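Local coordinates for Pgp2 (Campylobacter jejuni subsp. jejuni, PDB 6XJ6), which probably trims peptidoglycan as an LD-carboxypeptidase of the YkuD family and helps to set the helical shape of the cell, guided by peptidoglycan binding to its accessory NTF2 domain, at residues 26-31 and 152-157; 32-37 and 61-66; 76-81 and 157-162. All blocks are in the same frame, centred on the assembly; numbering follows the deposited sequence.

All three contacts lie in the L,D-transpeptidase (YkuD) catalytic domain, and strand 156-161 ties contacts 1 and 3 together. In the five-stranded mixed sheet it runs between strand 27-33, its parallel neighbour in contact 1, and strand 77-80, its antiparallel neighbour in contact 3; F157 belongs to both contacts, whose centres are about 12 Å apart. Contact 2 joins the turn after strand 27-33 to a loop and meets contact 3 through E162. Its centre is about 21 Å from that of contact 1 and about 11 Å from that of contact 3. Along the chain, contact 2 closes before contact 3 opens, whereas contacts 1 and 3 interleave, bringing early and late parts of the domain into one sheet.

Contact 1 of 3, residues 26-31 and 152-157; sequences NVAIVL and QDKKVF
The ring of F157 meets V27 obliquely, with CE2 of F157 3.8 Å from CG1 of V27, while F78 of strand 77-80 also packs against this ring. CG of F157 stands anti to its own carbonyl carbon (chi1 -65°), which carries the CD2-CE2 side of the ring back along the neighbouring strand to V27. That methyl of V27 also lies alongside the aliphatic start of K155, 4.1 Å from its CG; the K155 chain then bends at chi2 and leads away to a salt bridge with E80. Three backbone hydrogen bonds join the segments as parallel strands. The carbonyl of K155 receives N of A28 at 2.9 Å, the carbonyl of A28 receives N of F157, and the carbonyl of F157 receives N of V30 at 2.8 Å, the last almost straight at 176°. One strand thus alternately accepts from and donates to the other, pairing A28 with V156 and I29 with F157. This joins the first strand of the catalytic domain's mixed sheet to strand 156-161, which enters after helix 141-151, while Y42 and Y44 of strand 38-45 bond the far edge of strand 27-33. On the sheet face bearing A28 and V156, CG2 of V30 reaches CG1 of V156 at 3.7 Å, and the A28 methyl lies farther back, 4.2 Å from CG2 of V156. Next to the bond between A28 and K155, toward N26, a water links the segments, donating to O of N26 and accepting from N of K155.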
loop_
_atom_site.group_PDB
_atom_site.type_symbol
_atom_site.label_atom_id
_atom_site.label_comp_id
_atom_site.label_asym_id
_atom_site.label_seq_id
_atom_site.Cartn_x
_atom_site.Cartn_y
_atom_site.Cartn_z
ATOM N N ASN A 26 9.679 -9.668 8.099
ATOM C CA ASN A 26 8.490 -10.509 8.058
ATOM C C ASN A 26 7.224 -9.673 8.153
ATOM O O ASN A 26 7.132 -8.746 8.960
ATOM C CB ASN A 26 8.510 -11.486 9.230
ATOM C CG ASN A 26 9.598 -12.531 9.103
ATOM O OD1 ASN A 26 10.399 -12.507 8.168
ATOM N ND2 ASN A 26 9.635 -13.457 10.053
ATOM N N VAL A 27 6.232 -10.037 7.345
ATOM C CA VAL A 27 4.935 -9.378 7.331
ATOM C C VAL A 27 3.865 -10.430 7.076
ATOM O O VAL A 27 4.148 -11.563 6.686
ATOM C CB VAL A 27 4.840 -8.254 6.266
ATOM C CG1 VAL A 27 5.936 -7.217 6.459
ATOM C CG2 VAL A 27 4.891 -8.823 4.851
ATOM N N ALA A 28 2.622 -10.033 7.296
ATOM C CA ALA A 28 1.471 -10.795 6.852
ATOM C C ALA A 28 0.692 -9.946 5.863
ATOM O O ALA A 28 0.624 -8.719 5.998
ATOM C CB ALA A 28 0.559 -11.170 8.021
ATOM N N ILE A 29 0.105 -10.604 4.870
ATOM C CA ILE A 29 -0.716 -9.938 3.866
ATOM C C ILE A 29 -2.106 -10.553 3.901
ATOM O O ILE A 29 -2.259 -11.759 3.679
ATOM C CB ILE A 29 -0.116 -10.050 2.459
ATOM C CG1 ILE A 29 1.313 -9.492 2.427
ATOM C CG2 ILE A 29 -1.007 -9.324 1.461
ATOM C CD1 ILE A 29 2.371 -10.562 2.462
ATOM N N VAL A 30 -3.114 -9.724 4.164
ATOM C CA VAL A 30 -4.515 -10.122 4.106
ATOM C C VAL A 30 -4.985 -9.826 2.686
ATOM O O VAL A 30 -5.161 -8.662 2.312
ATOM C CB VAL A 30 -5.347 -9.335 5.129
ATOM C CG1 VAL A 30 -6.816 -9.724 5.061
ATOM C CG2 VAL A 30 -4.801 -9.544 6.530
ATOM N N LEU A 31 -5.173 -10.875 1.895
ATOM C CA LEU A 31 -5.529 -10.760 0.487
ATOM C C LEU A 31 -7.003 -11.105 0.332
ATOM O O LEU A 31 -7.413 -12.235 0.623
ATOM C CB LEU A 31 -4.665 -11.696 -0.362
ATOM C CG LEU A 31 -4.953 -11.754 -1.867
ATOM C CD1 LEU A 31 -4.669 -10.402 -2.510
ATOM C CD2 LEU A 31 -4.156 -12.873 -2.551
ATOM N N GLN A 152 -2.001 -11.426 15.033
ATOM C CA GLN A 152 -1.573 -10.821 16.287
ATOM C C GLN A 152 -0.076 -10.529 16.271
ATOM O O GLN A 152 0.732 -11.371 15.872
ATOM C CB GLN A 152 -1.915 -11.750 17.455
ATOM C CG GLN A 152 -1.524 -11.208 18.814
ATOM C CD GLN A 152 -2.096 -12.029 19.955
ATOM O OE1 GLN A 152 -3.209 -12.550 19.868
ATOM N NE2 GLN A 152 -1.331 -12.152 21.030
ATOM N N ASP A 153 0.285 -9.316 16.689
ATOM C CA ASP A 153 1.673 -8.922 16.938
ATOM C C ASP A 153 2.532 -8.929 15.679
ATOM O O ASP A 153 3.758 -9.055 15.763
ATOM C CB ASP A 153 2.321 -9.785 18.026
ATOM C CG ASP A 153 1.676 -9.592 19.385
ATOM O OD1 ASP A 153 1.170 -8.483 19.651
ATOM O OD2 ASP A 153 1.681 -10.548 20.188
ATOM N N LYS A 154 1.915 -8.796 14.517
ATOM C CA LYS A 154 2.619 -8.774 13.250
ATOM C C LYS A 154 2.394 -7.438 12.559
ATOM O O LYS A 154 1.443 -6.707 12.860
ATOM C CB LYS A 154 2.118 -9.895 12.327
ATOM C CG LYS A 154 2.471 -11.286 12.820
ATOM C CD LYS A 154 2.011 -12.348 11.845
ATOM C CE LYS A 154 2.429 -13.737 12.313
ATOM N NZ LYS A 154 1.911 -14.802 11.413
ATOM N N LYS A 155 3.297 -7.121 11.634
ATOM C CA LYS A 155 3.061 -6.068 10.655
ATOM C C LYS A 155 2.161 -6.641 9.572
ATOM O O LYS A 155 2.550 -7.578 8.866
ATOM C CB LYS A 155 4.388 -5.611 10.055
ATOM C CG LYS A 155 4.274 -4.480 9.039
ATOM C CD LYS A 155 3.830 -3.178 9.689
ATOM C CE LYS A 155 3.970 -1.999 8.733
ATOM N NZ LYS A 155 3.729 -0.690 9.410
ATOM N N VAL A 156 0.956 -6.087 9.437
ATOM C CA VAL A 156 -0.099 -6.682 8.630
ATOM C C VAL A 156 -0.563 -5.687 7.578
ATOM O O VAL A 156 -1.007 -4.575 7.905
ATOM C CB VAL A 156 -1.281 -7.157 9.490
ATOM C CG1 VAL A 156 -2.312 -7.868 8.632
ATOM C CG2 VAL A 156 -0.776 -8.086 10.591
ATOM N N PHE A 157 -0.474 -6.096 6.322
ATOM C CA PHE A 157 -0.976 -5.325 5.201
ATOM C C PHE A 157 -2.277 -5.918 4.676
ATOM O O PHE A 157 -2.609 -7.085 4.914
ATOM C CB PHE A 157 0.073 -5.276 4.086
ATOM C CG PHE A 157 1.307 -4.544 4.476
ATOM C CD1 PHE A 157 1.263 -3.185 4.724
ATOM C CD2 PHE A 157 2.518 -5.204 4.613
ATOM C CE1 PHE A 157 2.396 -2.500 5.097
ATOM C CE2 PHE A 157 3.656 -4.518 4.979
ATOM C CZ PHE A 157 3.601 -3.171 5.228
HETATM O O HOH W 1 5.540 -9.140 11.145
#

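Contact 2 of 3, residues 32-37 and 61-66; sequences TNKTDK and GLMGDK
An Asx motif turns the chain at the end of strand 27-33 in the YkuD domain; K34 of this turn bonds the loop 61-66 directly and K37 through a water, while M63 packs back on the turn. Within the turn, OD1 of N33 accepts from N of D36, and N of T35 adds a weak bond to the same oxygen. K34 reaches across with its ammonium group, whose NZ donates to O of L62 at 3.0 Å, in the carbonyl plane and on a lone pair. Its chain bends at chi3 (64°) to bring CE of K34 within 3.3 Å of O of L62. E162 forms a salt bridge with the same ammonium group, which thus has two carbonyls, of L62 and T74, and a carboxylate as partners. M63 folds back through bends at chi2 and chi3, laying SD 3.8 Å from CB of K34 and 3.6 Å from O of K34. Its methyl CE ends 3.3 Å from OG1 of T35, with the two side chains crossing at about a right angle; this hydroxyl is hydrogen-bonded to the carbonyl of E162. K37 bends at chi2 so that NZ returns to its own turn, giving a 2.8 Å bond to O of K34 in the carbonyl plane. The bridging water accepts from NZ of K37 and donates to O of G61, and OG1 of T60 also bonds this ammonium group. The side chain of C136, the predicted nucleophile, is about 7 Å from G61. The loop, between strands 48-56 and 77-80, is further tied by E162, the residue after strand 156-161, which accepts from N of G64.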
loop_
_atom_site.group_PDB
_atom_site.type_symbol
_atom_site.label_atom_id
_atom_site.label_comp_id
_atom_site.label_asym_id
_atom_site.label_seq_id
_atom_site.Cartn_x
_atom_site.Cartn_y
_atom_site.Cartn_z
ATOM N N THR A 32 -7.793 -10.132 -0.122
ATOM C CA THR A 32 -9.214 -10.316 -0.376
ATOM C C THR A 32 -9.493 -10.075 -1.852
ATOM O O THR A 32 -8.989 -9.112 -2.437
ATOM C CB THR A 32 -10.045 -9.317 0.454
ATOM O OG1 THR A 32 -9.771 -9.495 1.845
ATOM C CG2 THR A 32 -11.536 -9.514 0.229
ATOM N N ASN A 33 -10.316 -10.937 -2.446
ATOM C CA ASN A 33 -10.800 -10.741 -3.807
ATOM C C ASN A 33 -12.309 -10.543 -3.759
ATOM O O ASN A 33 -13.045 -11.439 -3.330
ATOM C CB ASN A 33 -10.437 -11.930 -4.698
ATOM C CG ASN A 33 -10.795 -11.692 -6.156
ATOM O OD1 ASN A 33 -11.970 -11.681 -6.527
ATOM N ND2 ASN A 33 -9.783 -11.486 -6.985
ATOM N N LYS A 34 -12.771 -9.364 -4.192
ATOM C CA LYS A 34 -14.189 -9.033 -4.073
ATOM C C LYS A 34 -15.079 -9.843 -5.006
ATOM O O LYS A 34 -16.279 -9.955 -4.738
ATOM C CB LYS A 34 -14.410 -7.548 -4.344
ATOM C CG LYS A 34 -13.903 -6.632 -3.242
ATOM C CD LYS A 34 -13.840 -5.188 -3.709
ATOM C CE LYS A 34 -15.222 -4.634 -4.057
ATOM N NZ LYS A 34 -15.161 -3.232 -4.552
ATOM N N THR A 35 -14.540 -10.378 -6.105
ATOM C CA THR A 35 -15.338 -11.223 -6.989
ATOM C C THR A 35 -15.392 -12.652 -6.467
ATOM O O THR A 35 -16.461 -13.274 -6.442
ATOM C CB THR A 35 -14.768 -11.202 -8.415
ATOM O OG1 THR A 35 -14.834 -9.876 -8.956
ATOM C CG2 THR A 35 -15.547 -12.139 -9.325
ATOM N N ASP A 36 -14.242 -13.192 -6.051
ATOM C CA ASP A 36 -14.183 -14.572 -5.587
ATOM C C ASP A 36 -14.803 -14.741 -4.208
ATOM O O ASP A 36 -15.155 -15.863 -3.828
ATOM C CB ASP A 36 -12.727 -15.040 -5.532
ATOM C CG ASP A 36 -12.046 -15.003 -6.884
ATOM O OD1 ASP A 36 -12.751 -15.056 -7.914
ATOM O OD2 ASP A 36 -10.796 -14.936 -6.913
ATOM N N LYS A 37 -14.941 -13.653 -3.452
ATOM C CA LYS A 37 -15.398 -13.705 -2.064
ATOM C C LYS A 37 -14.516 -14.635 -1.231
ATOM O O LYS A 37 -14.999 -15.440 -0.431
ATOM C CB LYS A 37 -16.877 -14.089 -1.963
ATOM C CG LYS A 37 -17.805 -13.250 -2.826
ATOM C CD LYS A 37 -17.737 -11.762 -2.493
ATOM C CE LYS A 37 -18.712 -10.961 -3.343
ATOM N NZ LYS A 37 -18.535 -9.495 -3.169
ATOM N N GLY A 61 -18.377 -5.383 0.833
ATOM C CA GLY A 61 -19.241 -4.348 0.330
ATOM C C GLY A 61 -19.377 -4.447 -1.176
ATOM O O GLY A 61 -18.968 -5.415 -1.820
ATOM N N LEU A 62 -19.945 -3.392 -1.748
ATOM C CA LEU A 62 -20.330 -3.406 -3.148
ATOM C C LEU A 62 -19.114 -3.385 -4.067
ATOM O O LEU A 62 -18.013 -2.939 -3.706
ATOM C CB LEU A 62 -21.207 -2.197 -3.470
ATOM C CG LEU A 62 -22.532 -2.089 -2.708
ATOM C CD1 LEU A 62 -23.334 -0.912 -3.230
ATOM C CD2 LEU A 62 -23.338 -3.370 -2.817
ATOM N N MET A 63 -19.340 -3.884 -5.280
ATOM C CA MET A 63 -18.338 -3.854 -6.326
ATOM C C MET A 63 -18.120 -2.425 -6.814
ATOM O O MET A 63 -18.951 -1.528 -6.618
ATOM C CB MET A 63 -18.767 -4.741 -7.495
ATOM C CG MET A 63 -19.052 -6.190 -7.093
ATOM S SD MET A 63 -17.665 -7.025 -6.281
ATOM C CE MET A 63 -16.574 -7.320 -7.672
ATOM N N GLY A 64 -16.985 -2.231 -7.469
ATOM C CA GLY A 64 -16.575 -0.926 -7.929
ATOM C C GLY A 64 -15.575 -0.277 -6.989
ATOM O O GLY A 64 -15.468 -0.614 -5.809
ATOM N N ASP A 65 -14.831 0.674 -7.548
ATOM C CA ASP A 65 -13.851 1.461 -6.813
ATOM C C ASP A 65 -14.561 2.379 -5.817
ATOM O O ASP A 65 -15.457 3.140 -6.193
ATOM C CB ASP A 65 -13.082 2.290 -7.850
ATOM C CG ASP A 65 -11.874 3.015 -7.280
ATOM O OD1 ASP A 65 -11.078 2.398 -6.540
ATOM O OD2 ASP A 65 -11.708 4.210 -7.622
ATOM N N LYS A 66 -14.178 2.304 -4.540
ATOM C CA LYS A 66 -14.751 3.213 -3.552
ATOM C C LYS A 66 -14.302 4.641 -3.828
ATOM O O LYS A 66 -13.142 4.891 -4.164
ATOM C CB LYS A 66 -14.353 2.835 -2.120
ATOM C CG LYS A 66 -15.019 3.765 -1.072
ATOM C CD LYS A 66 -14.816 3.311 0.370
ATOM C CE LYS A 66 -15.496 4.266 1.361
ATOM N NZ LYS A 66 -16.986 4.264 1.259
HETATM O O HOH W 2 -20.071 -7.147 -3.836
#

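Contact 3 of 3, residues 76-81 and 157-162; sequences VGFYEL and FVMTEE
This is an antiparallel strand pairing at the margin of the mixed sheet in the catalytic domain, where strand 77-80 is outermost and strand 156-161 is its inner neighbour, their directions 158° apart. Two hydrogen-bonded pairs fasten it: G77 and T160 exchange both bonds, as do Y79 and V158. The bond from N of Y79 to O of V158 is 2.7 Å long and lies in the carbonyl plane, whereas N of V158 reaches O of Y79 from well above its carbonyl plane. Between these pairs F78 faces M159 without hydrogen bonds, and its ring leans over strand 156-161. CG of F78 swings anti to its own backbone nitrogen (chi1 -159°), carrying CZ to 3.4 Å from CB of F157. The F78 and F157 rings meet obliquely, with centroids 5.3 Å apart. O of V158 lies over one face of the F78 ring, offset toward the rim, while SD of M159 stands at its edge, 5.5 Å from the centroid, a Met-aromatic contact. The E80 side chain lies beside that of F157, with CG of E80 at the ring edge, 3.7 Å from CD1 of F157. On the sheet face of Y79 and V158, the valine sends CG2 to CB of L81 at 3.7 Å. Near the far end, CG2 of V76 comes within 3.2 Å of OE2 of E162, a carboxylate also engaged by K34 and G64. The face of F78, F157 and M159 packs against strands 232-240 and 249-260 of the NTF2-like domain, so that the catalytic sheet meets the accessory domain here, while strand 27-33 bonds the other edge of strand 156-161.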
loop_
_atom_site.group_PDB
_atom_site.type_symbol
_atom_site.label_atom_id
_atom_site.label_comp_id
_atom_site.label_asym_id
_atom_site.label_seq_id
_atom_site.Cartn_x
_atom_site.Cartn_y
_atom_site.Cartn_z
ATOM N N VAL A 76 -10.540 -0.949 -3.215
ATOM C CA VAL A 76 -9.549 -1.751 -3.916
ATOM C C VAL A 76 -8.206 -1.050 -3.772
ATOM O O VAL A 76 -8.110 0.169 -3.961
ATOM C CB VAL A 76 -9.952 -1.889 -5.393
ATOM C CG1 VAL A 76 -8.851 -2.520 -6.227
ATOM C CG2 VAL A 76 -11.248 -2.680 -5.500
ATOM N N GLY A 77 -7.170 -1.805 -3.421
ATOM C CA GLY A 77 -5.847 -1.234 -3.295
ATOM C C GLY A 77 -5.046 -1.949 -2.228
ATOM O O GLY A 77 -5.321 -3.098 -1.893
ATOM N N PHE A 78 -4.054 -1.230 -1.707
ATOM C CA PHE A 78 -3.130 -1.761 -0.714
ATOM C C PHE A 78 -3.153 -0.847 0.499
ATOM O O PHE A 78 -2.914 0.362 0.373
ATOM C CB PHE A 78 -1.714 -1.876 -1.288
ATOM C CG PHE A 78 -0.837 -2.836 -0.543
ATOM C CD1 PHE A 78 -0.778 -4.170 -0.910
ATOM C CD2 PHE A 78 -0.061 -2.405 0.515
ATOM C CE1 PHE A 78 0.041 -5.053 -0.232
ATOM C CE2 PHE A 78 0.756 -3.287 1.196
ATOM C CZ PHE A 78 0.798 -4.615 0.823
ATOM N N TYR A 79 -3.429 -1.433 1.662
ATOM C CA TYR A 79 -3.671 -0.735 2.913
ATOM C C TYR A 79 -2.912 -1.448 4.026
ATOM O O TYR A 79 -2.174 -2.414 3.792
ATOM C CB TYR A 79 -5.183 -0.676 3.199
ATOM C CG TYR A 79 -5.930 0.093 2.144
ATOM C CD1 TYR A 79 -6.456 -0.548 1.029
ATOM C CD2 TYR A 79 -6.068 1.466 2.239
ATOM C CE1 TYR A 79 -7.103 0.154 0.041
ATOM C CE2 TYR A 79 -6.726 2.183 1.258
ATOM C CZ TYR A 79 -7.236 1.523 0.159
ATOM O OH TYR A 79 -7.863 2.234 -0.825
ATOM N N GLU A 80 -3.090 -0.963 5.245
ATOM C CA GLU A 80 -2.565 -1.609 6.433
ATOM C C GLU A 80 -3.713 -1.941 7.371
ATOM O O GLU A 80 -4.789 -1.335 7.307
ATOM C CB GLU A 80 -1.544 -0.718 7.137
ATOM C CG GLU A 80 -0.415 -0.311 6.236
ATOM C CD GLU A 80 0.427 0.763 6.842
ATOM O OE1 GLU A 80 1.134 0.455 7.821
ATOM O OE2 GLU A 80 0.354 1.917 6.358
ATOM N N LEU A 81 -3.470 -2.919 8.239
ATOM C CA LEU A 81 -4.451 -3.363 9.219
ATOM C C LEU A 81 -3.989 -3.001 10.624
ATOM O O LEU A 81 -2.836 -3.259 10.995
ATOM C CB LEU A 81 -4.670 -4.870 9.135
ATOM C CG LEU A 81 -5.951 -5.361 9.808
ATOM C CD1 LEU A 81 -7.186 -4.898 9.054
ATOM C CD2 LEU A 81 -5.920 -6.876 9.906
ATOM N N PHE A 157 -0.474 -6.096 6.322
ATOM C CA PHE A 157 -0.976 -5.325 5.201
ATOM C C PHE A 157 -2.277 -5.918 4.676
ATOM O O PHE A 157 -2.609 -7.085 4.914
ATOM C CB PHE A 157 0.073 -5.276 4.086
ATOM C CG PHE A 157 1.307 -4.544 4.476
ATOM C CD1 PHE A 157 1.263 -3.185 4.724
ATOM C CD2 PHE A 157 2.518 -5.204 4.613
ATOM C CE1 PHE A 157 2.396 -2.500 5.097
ATOM C CE2 PHE A 157 3.656 -4.518 4.979
ATOM C CZ PHE A 157 3.601 -3.171 5.228
ATOM N N VAL A 158 -3.010 -5.083 3.942
ATOM C CA VAL A 158 -4.323 -5.407 3.412
ATOM C C VAL A 158 -4.261 -5.160 1.915
ATOM O O VAL A 158 -4.007 -4.032 1.481
ATOM C CB VAL A 158 -5.406 -4.531 4.061
ATOM C CG1 VAL A 158 -6.761 -4.671 3.367
ATOM C CG2 VAL A 158 -5.506 -4.870 5.537
ATOM N N MET A 159 -4.484 -6.207 1.136
ATOM C CA MET A 159 -4.427 -6.142 -0.313
ATOM C C MET A 159 -5.785 -6.609 -0.810
ATOM O O MET A 159 -6.157 -7.767 -0.613
ATOM C CB MET A 159 -3.297 -7.037 -0.820
ATOM C CG MET A 159 -3.157 -7.080 -2.317
ATOM S SD MET A 159 -1.692 -8.017 -2.776
ATOM C CE MET A 159 -1.966 -8.201 -4.531
ATOM N N THR A 160 -6.548 -5.699 -1.410
ATOM C CA THR A 160 -7.903 -5.997 -1.846
ATOM C C THR A 160 -8.014 -5.828 -3.352
ATOM O O THR A 160 -7.768 -4.737 -3.882
ATOM C CB THR A 160 -8.914 -5.129 -1.113
ATOM O OG1 THR A 160 -8.746 -5.358 0.292
ATOM C CG2 THR A 160 -10.332 -5.488 -1.526
ATOM N N GLU A 161 -8.368 -6.917 -4.020
ATOM C CA GLU A 161 -8.580 -6.982 -5.455
ATOM C C GLU A 161 -10.064 -6.870 -5.771
ATOM O O GLU A 161 -10.922 -7.310 -4.999
ATOM C CB GLU A 161 -8.109 -8.336 -5.997
ATOM C CG GLU A 161 -6.664 -8.632 -5.752
ATOM C CD GLU A 161 -6.274 -10.045 -6.127
ATOM O OE1 GLU A 161 -7.113 -10.969 -6.041
ATOM O OE2 GLU A 161 -5.097 -10.240 -6.496
ATOM N N GLU A 162 -10.363 -6.314 -6.944
ATOM C CA GLU A 162 -11.741 -6.285 -7.417
ATOM C C GLU A 162 -12.112 -7.600 -8.086
ATOM O O GLU A 162 -13.080 -8.259 -7.698
ATOM C CB GLU A 162 -11.922 -5.134 -8.405
ATOM C CG GLU A 162 -13.317 -4.992 -8.970
ATOM C CD GLU A 162 -14.289 -4.342 -8.016
ATOM O OE1 GLU A 162 -15.476 -4.257 -8.388
ATOM O OE2 GLU A 162 -13.865 -3.933 -6.919
#